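Local coordinates for octaprenyl-diphosphate synthase (PDB 3RMG), which probably acts as a magnesium-dependent prenyltransferase of the FPP/GGPP synthase family, building longer polyprenyl diphosphates from isoprenoid precursors, at residues 50-61 and 309-317; 17-25 and 70-81. All coordinates share one frame; numbering follows the deposited sequence.

Interaction 1 of 2, residues 50-61 and 309-317; sequences MRPILVLLVARL and NICLALRTY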
loop_
_atom_site.group_PDB
_atom_site.type_symbol
_atom_site.label_atom_id
_atom_site.label_comp_id
_atom_site.label_asym_id
_atom_site.label_seq_id
_atom_site.Cartn_x
_atom_site.Cartn_y
_atom_site.Cartn_z
ATOM N N MET A 50 -2.638 21.853 5.620
ATOM C CA MET A 50 -3.852 21.930 6.404
ATOM C C MET A 50 -3.920 20.855 7.498
ATOM O O MET A 50 -4.288 21.140 8.644
ATOM C CB MET A 50 -5.064 21.837 5.485
ATOM C CG MET A 50 -6.084 22.942 5.710
ATOM S SD MET A 50 -5.344 24.580 5.485
ATOM C CE MET A 50 -4.740 24.444 3.801
ATOM N N ARG A 51 -3.551 19.624 7.155
ATOM C CA ARG A 51 -3.648 18.519 8.111
ATOM C C ARG A 51 -2.503 18.486 9.128
ATOM O O ARG A 51 -2.742 18.287 10.311
ATOM C CB ARG A 51 -3.790 17.168 7.393
ATOM C CG ARG A 51 -5.111 16.993 6.671
ATOM C CD ARG A 51 -5.047 15.854 5.634
ATOM N NE ARG A 51 -6.195 15.915 4.743
ATOM C CZ ARG A 51 -6.178 16.450 3.526
ATOM N NH1 ARG A 51 -5.052 16.945 3.028
ATOM N NH2 ARG A 51 -7.286 16.465 2.796
ATOM N N PRO A 52 -1.253 18.655 8.668
ATOM C CA PRO A 52 -0.143 18.760 9.617
ATOM C C PRO A 52 -0.340 19.881 10.631
ATOM O O PRO A 52 -0.042 19.698 11.812
ATOM C CB PRO A 52 1.058 19.031 8.712
ATOM C CG PRO A 52 0.716 18.286 7.471
ATOM C CD PRO A 52 -0.765 18.560 7.284
ATOM N N ILE A 53 -0.857 21.024 10.198
ATOM C CA ILE A 53 -1.136 22.094 11.160
ATOM C C ILE A 53 -2.165 21.636 12.203
ATOM O O ILE A 53 -2.037 21.929 13.389
ATOM C CB ILE A 53 -1.587 23.390 10.473
ATOM C CG1 ILE A 53 -0.388 24.098 9.834
ATOM C CG2 ILE A 53 -2.246 24.304 11.466
ATOM C CD1 ILE A 53 -0.778 25.118 8.769
ATOM N N LEU A 54 -3.177 20.897 11.767
ATOM C CA LEU A 54 -4.148 20.352 12.705
ATOM C C LEU A 54 -3.485 19.406 13.728
ATOM O O LEU A 54 -3.766 19.474 14.921
ATOM C CB LEU A 54 -5.261 19.616 11.963
ATOM C CG LEU A 54 -6.442 19.168 12.813
ATOM C CD1 LEU A 54 -7.002 20.377 13.549
ATOM C CD2 LEU A 54 -7.520 18.498 11.966
ATOM N N VAL A 55 -2.628 18.506 13.256
ATOM C CA VAL A 55 -1.992 17.552 14.152
ATOM C C VAL A 55 -1.212 18.295 15.236
ATOM O O VAL A 55 -1.310 17.966 16.416
ATOM C CB VAL A 55 -1.017 16.620 13.396
ATOM C CG1 VAL A 55 -0.256 15.733 14.398
ATOM C CG2 VAL A 55 -1.765 15.774 12.347
ATOM N N LEU A 56 -0.446 19.304 14.822
ATOM C CA LEU A 56 0.378 20.067 15.745
ATOM C C LEU A 56 -0.474 20.852 16.729
ATOM O O LEU A 56 -0.232 20.790 17.943
ATOM C CB LEU A 56 1.355 20.984 14.993
ATOM C CG LEU A 56 2.236 20.220 13.994
ATOM C CD1 LEU A 56 3.135 21.136 13.218
ATOM C CD2 LEU A 56 3.053 19.153 14.707
ATOM N N LEU A 57 -1.474 21.584 16.232
ATOM C CA LEU A 57 -2.310 22.365 17.154
ATOM C C LEU A 57 -3.002 21.478 18.191
ATOM O O LEU A 57 -2.986 21.797 19.384
ATOM C CB LEU A 57 -3.320 23.256 16.422
ATOM C CG LEU A 57 -2.787 24.416 15.569
ATOM C CD1 LEU A 57 -3.879 25.024 14.766
ATOM C CD2 LEU A 57 -2.104 25.486 16.406
ATOM N N VAL A 58 -3.604 20.368 17.758
ATOM C CA VAL A 58 -4.324 19.480 18.703
ATOM C C VAL A 58 -3.395 18.946 19.789
ATOM O O VAL A 58 -3.767 18.881 20.952
ATOM C CB VAL A 58 -5.020 18.279 17.977
ATOM C CG1 VAL A 58 -5.435 17.172 18.980
ATOM C CG2 VAL A 58 -6.208 18.759 17.231
ATOM N N ALA A 59 -2.189 18.548 19.407
ATOM C CA ALA A 59 -1.238 18.025 20.390
ATOM C C ALA A 59 -0.895 19.103 21.409
ATOM O O ALA A 59 -0.806 18.838 22.620
ATOM C CB ALA A 59 0.029 17.490 19.708
ATOM N N ARG A 60 -0.735 20.328 20.916
ATOM C CA ARG A 60 -0.403 21.454 21.782
ATOM C C ARG A 60 -1.552 21.820 22.729
ATOM O O ARG A 60 -1.335 22.492 23.741
ATOM C CB ARG A 60 0.076 22.662 20.967
ATOM C CG ARG A 60 1.517 22.503 20.426
ATOM C CD ARG A 60 2.588 22.611 21.519
ATOM N NE ARG A 60 2.515 23.908 22.184
ATOM C CZ ARG A 60 3.041 25.026 21.687
ATOM N NH1 ARG A 60 3.699 25.003 20.530
ATOM N NH2 ARG A 60 2.914 26.172 22.349
ATOM N N LEU A 61 -2.767 21.362 22.437
ATOM C CA LEU A 61 -3.831 21.493 23.438
ATOM C C LEU A 61 -3.451 20.757 24.721
ATOM O O LEU A 61 -3.826 21.175 25.804
ATOM C CB LEU A 61 -5.168 20.957 22.931
ATOM C CG LEU A 61 -5.950 21.801 21.935
ATOM C CD1 LEU A 61 -7.201 21.052 21.509
ATOM C CD2 LEU A 61 -6.303 23.151 22.556
ATOM N N ASN A 309 -3.430 30.241 23.544
ATOM C CA ASN A 309 -3.008 30.629 22.216
ATOM C C ASN A 309 -3.326 29.506 21.231
ATOM O O ASN A 309 -3.579 29.752 20.041
ATOM C CB ASN A 309 -1.506 31.006 22.189
ATOM C CG ASN A 309 -0.595 29.889 22.699
ATOM O OD1 ASN A 309 -1.031 28.984 23.408
ATOM N ND2 ASN A 309 0.684 29.954 22.332
ATOM N N ILE A 310 -3.330 28.272 21.738
ATOM C CA ILE A 310 -3.624 27.114 20.899
ATOM C C ILE A 310 -5.121 27.062 20.549
ATOM O O ILE A 310 -5.481 26.916 19.380
ATOM C CB ILE A 310 -3.148 25.788 21.535
ATOM C CG1 ILE A 310 -1.636 25.808 21.736
ATOM C CG2 ILE A 310 -3.502 24.612 20.633
ATOM C CD1 ILE A 310 -0.857 26.264 20.494
ATOM N N CYS A 311 -5.985 27.214 21.554
ATOM C CA CYS A 311 -7.426 27.308 21.304
ATOM C C CYS A 311 -7.708 28.409 20.285
ATOM O O CYS A 311 -8.474 28.209 19.345
ATOM C CB CYS A 311 -8.202 27.569 22.598
ATOM S SG CYS A 311 -9.996 27.088 22.576
ATOM N N LEU A 312 -7.075 29.566 20.459
ATOM C CA LEU A 312 -7.322 30.705 19.576
ATOM C C LEU A 312 -6.842 30.373 18.165
ATOM O O LEU A 312 -7.495 30.700 17.167
ATOM C CB LEU A 312 -6.609 31.959 20.112
ATOM C CG LEU A 312 -6.408 33.145 19.153
ATOM C CD1 LEU A 312 -7.708 33.568 18.535
ATOM C CD2 LEU A 312 -5.759 34.333 19.852
ATOM N N ALA A 313 -5.702 29.699 18.087
ATOM C CA ALA A 313 -5.161 29.277 16.804
ATOM C C ALA A 313 -6.124 28.333 16.064
ATOM O O ALA A 313 -6.349 28.483 14.864
ATOM C CB ALA A 313 -3.778 28.637 16.989
ATOM N N LEU A 314 -6.698 27.379 16.790
ATOM C CA LEU A 314 -7.699 26.462 16.229
ATOM C C LEU A 314 -8.983 27.167 15.773
ATOM O O LEU A 314 -9.516 26.864 14.701
ATOM C CB LEU A 314 -8.051 25.382 17.254
ATOM C CG LEU A 314 -7.039 24.243 17.272
ATOM C CD1 LEU A 314 -7.135 23.457 18.553
ATOM C CD2 LEU A 314 -7.230 23.349 16.022
ATOM N N ARG A 315 -9.494 28.098 16.574
ATOM C CA ARG A 315 -10.654 28.837 16.126
ATOM C C ARG A 315 -10.344 29.581 14.824
ATOM O O ARG A 315 -11.156 29.575 13.915
ATOM C CB ARG A 315 -11.190 29.781 17.203
ATOM C CG ARG A 315 -11.703 29.045 18.425
ATOM C CD ARG A 315 -12.604 29.903 19.289
ATOM N NE ARG A 315 -12.032 31.212 19.592
ATOM C CZ ARG A 315 -11.101 31.441 20.519
ATOM N NH1 ARG A 315 -10.674 32.679 20.732
ATOM N NH2 ARG A 315 -10.593 30.442 21.230
ATOM N N THR A 316 -9.168 30.200 14.732
ATOM C CA THR A 316 -8.763 30.911 13.517
ATOM C C THR A 316 -8.561 29.939 12.348
ATOM O O THR A 316 -8.954 30.209 11.228
ATOM C CB THR A 316 -7.456 31.719 13.726
ATOM O OG1 THR A 316 -7.557 32.501 14.919
ATOM C CG2 THR A 316 -7.203 32.650 12.550
ATOM N N TYR A 317 -7.923 28.810 12.606
ATOM C CA TYR A 317 -7.821 27.758 11.602
ATOM C C TYR A 317 -9.211 27.432 11.031
ATOM O O TYR A 317 -9.409 27.377 9.824
ATOM C CB TYR A 317 -7.243 26.526 12.275
ATOM C CG TYR A 317 -7.039 25.307 11.409
ATOM C CD1 TYR A 317 -5.801 25.046 10.824
ATOM C CD2 TYR A 317 -8.061 24.383 11.226
ATOM C CE1 TYR A 317 -5.596 23.908 10.056
ATOM C CE2 TYR A 317 -7.870 23.244 10.457
ATOM C CZ TYR A 317 -6.638 23.011 9.880
ATOM O OH TYR A 317 -6.448 21.880 9.127
#

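Interaction 2 of 2, residues 17-25 and 70-81; sequences LEDFKALFD and LHAAVSLELLHT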
loop_
_atom_site.group_PDB
_atom_site.type_symbol
_atom_site.label_atom_id
_atom_site.label_comp_id
_atom_site.label_asym_id
_atom_site.label_seq_id
_atom_site.Cartn_x
_atom_site.Cartn_y
_atom_site.Cartn_z
ATOM N N LEU A 17 6.442 22.972 13.093
ATOM C CA LEU A 17 6.162 22.973 11.669
ATOM C C LEU A 17 7.419 22.747 10.836
ATOM O O LEU A 17 7.374 22.108 9.780
ATOM C CB LEU A 17 5.520 24.281 11.242
ATOM C CG LEU A 17 4.009 24.213 11.078
ATOM C CD1 LEU A 17 3.472 25.581 10.717
ATOM C CD2 LEU A 17 3.628 23.165 10.028
ATOM N N GLU A 18 8.540 23.281 11.296
ATOM C CA GLU A 18 9.775 23.116 10.556
ATOM C C GLU A 18 10.246 21.691 10.735
ATOM O O GLU A 18 10.711 21.058 9.788
ATOM C CB GLU A 18 10.842 24.107 11.031
ATOM C CG GLU A 18 10.666 25.515 10.452
ATOM C CD GLU A 18 11.533 26.558 11.142
ATOM O OE1 GLU A 18 11.213 27.762 11.025
ATOM O OE2 GLU A 18 12.525 26.179 11.806
ATOM N N ASP A 19 10.124 21.184 11.957
ATOM C CA ASP A 19 10.528 19.818 12.234
ATOM C C ASP A 19 9.677 18.846 11.425
ATOM O O ASP A 19 10.164 17.822 10.968
ATOM C CB ASP A 19 10.401 19.514 13.720
ATOM C CG ASP A 19 11.352 20.341 14.557
ATOM O OD1 ASP A 19 12.230 20.988 13.958
ATOM O OD2 ASP A 19 11.228 20.342 15.802
ATOM N N PHE A 20 8.400 19.160 11.250
ATOM C CA PHE A 20 7.555 18.267 10.488
ATOM C C PHE A 20 7.933 18.264 9.014
ATOM O O PHE A 20 7.836 17.231 8.345
ATOM C CB PHE A 20 6.086 18.652 10.568
ATOM C CG PHE A 20 5.304 18.145 9.408
ATOM C CD1 PHE A 20 4.767 16.859 9.427
ATOM C CD2 PHE A 20 5.167 18.913 8.261
ATOM C CE1 PHE A 20 4.060 16.366 8.333
ATOM C CE2 PHE A 20 4.466 18.435 7.154
ATOM C CZ PHE A 20 3.913 17.157 7.187
ATOM N N LYS A 21 8.316 19.430 8.502
ATOM C CA LYS A 21 8.629 19.580 7.081
ATOM C C LYS A 21 9.911 18.832 6.724
ATOM O O LYS A 21 9.996 18.198 5.674
ATOM C CB LYS A 21 8.757 21.056 6.718
ATOM C CG LYS A 21 8.022 21.437 5.443
ATOM C CD LYS A 21 7.327 22.777 5.618
ATOM C CE LYS A 21 6.251 22.997 4.555
ATOM N NZ LYS A 21 6.814 23.356 3.219
ATOM N N ALA A 22 10.894 18.908 7.618
ATOM C CA ALA A 22 12.127 18.152 7.489
ATOM C C ALA A 22 11.839 16.659 7.505
ATOM O O ALA A 22 12.258 15.928 6.613
ATOM C CB ALA A 22 13.091 18.506 8.623
ATOM N N LEU A 23 11.125 16.214 8.534
ATOM C CA LEU A 23 10.851 14.799 8.738
ATOM C C LEU A 23 10.038 14.198 7.600
ATOM O O LEU A 23 10.045 12.987 7.392
ATOM C CB LEU A 23 10.107 14.598 10.050
ATOM C CG LEU A 23 9.952 13.141 10.473
ATOM C CD1 LEU A 23 11.324 12.464 10.604
ATOM C CD2 LEU A 23 9.161 13.058 11.762
ATOM N N PHE A 24 9.340 15.059 6.870
ATOM C CA PHE A 24 8.459 14.641 5.792
ATOM C C PHE A 24 9.270 14.286 4.547
ATOM O O PHE A 24 8.772 13.609 3.650
ATOM C CB PHE A 24 7.464 15.765 5.486
ATOM C CG PHE A 24 6.356 15.370 4.558
ATOM C CD1 PHE A 24 5.592 14.241 4.807
ATOM C CD2 PHE A 24 6.053 16.150 3.451
ATOM C CE1 PHE A 24 4.556 13.885 3.956
ATOM C CE2 PHE A 24 5.020 15.801 2.596
ATOM C CZ PHE A 24 4.272 14.665 2.848
ATOM N N ASP A 25 10.524 14.734 4.513
ATOM C CA ASP A 25 11.403 14.543 3.353
ATOM C C ASP A 25 12.603 13.659 3.675
ATOM O O ASP A 25 12.609 12.959 4.684
ATOM C CB ASP A 25 11.890 15.895 2.828
ATOM C CG ASP A 25 10.780 16.708 2.190
ATOM O OD1 ASP A 25 9.822 16.102 1.659
ATOM O OD2 ASP A 25 10.867 17.954 2.214
ATOM N N LEU A 70 5.168 14.185 15.276
ATOM C CA LEU A 70 5.704 14.384 13.933
ATOM C C LEU A 70 5.597 13.141 13.054
ATOM O O LEU A 70 5.215 13.257 11.889
ATOM C CB LEU A 70 7.154 14.872 13.986
ATOM C CG LEU A 70 7.339 16.078 14.909
ATOM C CD1 LEU A 70 8.822 16.342 15.166
ATOM C CD2 LEU A 70 6.647 17.291 14.320
ATOM N N HIS A 71 5.930 11.959 13.583
ATOM C CA HIS A 71 5.820 10.741 12.757
ATOM C C HIS A 71 4.358 10.439 12.400
ATOM O O HIS A 71 4.042 10.090 11.259
ATOM C CB HIS A 71 6.501 9.531 13.407
ATOM C CG HIS A 71 7.991 9.539 13.262
ATOM N ND1 HIS A 71 8.617 9.464 12.035
ATOM C CD2 HIS A 71 8.982 9.637 14.186
ATOM C CE1 HIS A 71 9.928 9.511 12.211
ATOM N NE2 HIS A 71 10.175 9.610 13.505
ATOM N N ALA A 72 3.461 10.606 13.367
ATOM C CA ALA A 72 2.032 10.493 13.082
ATOM C C ALA A 72 1.640 11.380 11.903
ATOM O O ALA A 72 1.036 10.919 10.938
ATOM C CB ALA A 72 1.220 10.851 14.295
ATOM N N ALA A 73 2.003 12.651 11.981
ATOM C CA ALA A 73 1.623 13.607 10.956
ATOM C C ALA A 73 2.185 13.219 9.591
ATOM O O ALA A 73 1.480 13.251 8.585
ATOM C CB ALA A 73 2.062 15.016 11.354
ATOM N N VAL A 74 3.463 12.858 9.560
ATOM C CA VAL A 74 4.067 12.337 8.343
ATOM C C VAL A 74 3.324 11.084 7.854
ATOM O O VAL A 74 2.927 10.977 6.684
ATOM C CB VAL A 74 5.546 12.016 8.575
ATOM C CG1 VAL A 74 6.185 11.378 7.323
ATOM C CG2 VAL A 74 6.278 13.293 8.967
ATOM N N SER A 75 3.114 10.142 8.758
ATOM C CA SER A 75 2.445 8.912 8.371
ATOM C C SER A 75 1.130 9.206 7.676
ATOM O O SER A 75 0.894 8.726 6.572
ATOM C CB SER A 75 2.185 8.030 9.580
ATOM O OG SER A 75 1.469 6.881 9.181
ATOM N N LEU A 76 0.270 9.991 8.325
ATOM C CA LEU A 76 -1.061 10.245 7.794
ATOM C C LEU A 76 -0.999 11.067 6.518
ATOM O O LEU A 76 -1.749 10.826 5.586
ATOM C CB LEU A 76 -1.956 10.907 8.841
ATOM C CG LEU A 76 -2.462 9.964 9.954
ATOM C CD1 LEU A 76 -3.137 10.737 11.053
ATOM C CD2 LEU A 76 -3.406 8.888 9.411
ATOM N N GLU A 77 -0.070 12.009 6.452
ATOM C CA GLU A 77 0.113 12.775 5.229
ATOM C C GLU A 77 0.605 11.897 4.065
ATOM O O GLU A 77 0.200 12.079 2.919
ATOM C CB GLU A 77 1.059 13.949 5.480
ATOM C CG GLU A 77 0.985 15.041 4.426
ATOM C CD GLU A 77 -0.294 15.861 4.513
ATOM O OE1 GLU A 77 -1.102 15.617 5.432
ATOM O OE2 GLU A 77 -0.493 16.752 3.659
ATOM N N LEU A 78 1.475 10.941 4.355
ATOM C CA LEU A 78 1.908 9.995 3.333
ATOM C C LEU A 78 0.752 9.111 2.849
ATOM O O LEU A 78 0.625 8.832 1.646
ATOM C CB LEU A 78 3.051 9.120 3.861
ATOM C CG LEU A 78 4.350 9.877 4.134
ATOM C CD1 LEU A 78 5.404 8.970 4.742
ATOM C CD2 LEU A 78 4.840 10.522 2.857
ATOM N N LEU A 79 -0.076 8.655 3.784
ATOM C CA LEU A 79 -1.226 7.816 3.432
ATOM C C LEU A 79 -2.162 8.558 2.474
ATOM O O LEU A 79 -2.629 8.003 1.475
ATOM C CB LEU A 79 -1.984 7.386 4.695
ATOM C CG LEU A 79 -3.312 6.649 4.517
ATOM C CD1 LEU A 79 -3.112 5.424 3.659
ATOM C CD2 LEU A 79 -3.869 6.246 5.868
ATOM N N HIS A 80 -2.430 9.821 2.793
ATOM C CA HIS A 80 -3.263 10.672 1.965
ATOM C C HIS A 80 -2.635 10.859 0.584
ATOM O O HIS A 80 -3.284 10.670 -0.446
ATOM C CB HIS A 80 -3.422 12.024 2.639
ATOM C CG HIS A 80 -4.114 13.044 1.793
ATOM N ND1 HIS A 80 -5.362 12.834 1.245
ATOM C CD2 HIS A 80 -3.745 14.294 1.424
ATOM C CE1 HIS A 80 -5.731 13.909 0.572
ATOM N NE2 HIS A 80 -4.768 14.809 0.665
ATOM N N THR A 81 -1.360 11.223 0.564
ATOM C CA THR A 81 -0.672 11.409 -0.700
ATOM C C THR A 81 -0.734 10.156 -1.546
ATOM O O THR A 81 -0.977 10.231 -2.751
ATOM C CB THR A 81 0.804 11.784 -0.508
ATOM O OG1 THR A 81 0.926 12.738 0.557
ATOM C CG2 THR A 81 1.357 12.377 -1.791
#

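Interaction 1 of 2, residues 50-61 and 309-317
Knobs-into-holes packing joins Tyr317 and Leu57 across two helices of an all-helical isoprenoid synthase fold, 50-61 and 309-317, which run roughly antiparallel (148° between their directions), their axes coming within 9.2 Å at closest. Tyr317 is one knob, set among Met50, Ile53, Leu54 and Leu57. With CG anti to the backbone N (chi1 -180°), its ring stretches out to the start of the other helix, where OH donates to Met50 O; the refined OH to O distance of 2.3 Å is very short and its exact value doubtful. The carbonyl meets the ring at its edge, while Ile53 CG2 lies 3.7 Å from Tyr317 CE1 and Met50 SD makes an oblique Met-aromatic contact. Leu57 is the opposing knob, among Ile310, Ala313, Leu314 and Tyr317, with its CD2 3.6 Å from Ala313 CB. Farther along, Leu61 and Leu314 meet tip to tip, CD1 to CD1 at 3.8 Å, and Ile310 CG1 rests 3.7 Å from Arg60 CB. Ile310 CD1 also lies over one guanidinium face of Arg60, whose NH1 bonds to Pro12 O. Helix 5-10 touches Ile53 and Thr316, and helices 67-90 and 174-188 both pack on Arg51 and Val55.

Interaction 2 of 2, residues 17-25 and 70-81
Leu23 drops its forked end between Leu70 and His71. A chi1 of -171°, with CG turned opposite the backbone N, sends both methyls down to helix 70-81: CD2 lies 3.5 Å from Leu70 CB and also over the face of the His71 ring, a CH-pi contact 3.7 Å from the centroid, while CD1 reaches His71 CE1. Were His71 an alanine, Leu23 would probably lose this flat floor, a gap would open beneath its methyls, and His125 ND1 would be left without its hydrogen-bond mate. On the flank of this knob, Val74 CG2 is a bump shared by Leu23 CG, at 4.0 Å, and Phe20 CE1, at 3.8 Å. This is helix-on-helix packing in the all-alpha isoprenoid synthase fold, with the early helix 17-23 laid at 51° across helix 70-81. Phe20 lowers its ring edge to the backbone of the second helix, Val74 N lying near the ring plane, and Ala73 CB comes obliquely within 3.8 Å of Phe20 CD1. One turn on, Phe24 presents the edge of its ring to Val74 CG1 and pushes its far end between Glu77 and Leu78. There CZ lies 3.7 Å from Glu77 CG, and CE1 is 3.5 Å from Leu78 CD2.

How the interactions relate
Interactions 1 and 2 lie about 16 Å apart, centre to centre, and alternate along the chain in the order 17-25, 50-61, 70-81, 309-317. Helices 50-62 and 67-90 are consecutive: the first takes the C-terminal helix 309-323 in interaction 1, the second takes helix 14-23, near the start of the chain, in interaction 2. The two contacts also touch directly. Pro52 CG lies 3.4 Å from Phe20 CZ, and the Arg51 side chain packs along Glu77 and His80, its NH1 3.2 Å from His80 NE2. An early helix and the last helix of the chain are thus packed onto one consecutive pair of helices inside the polyprenyl synthetase family region.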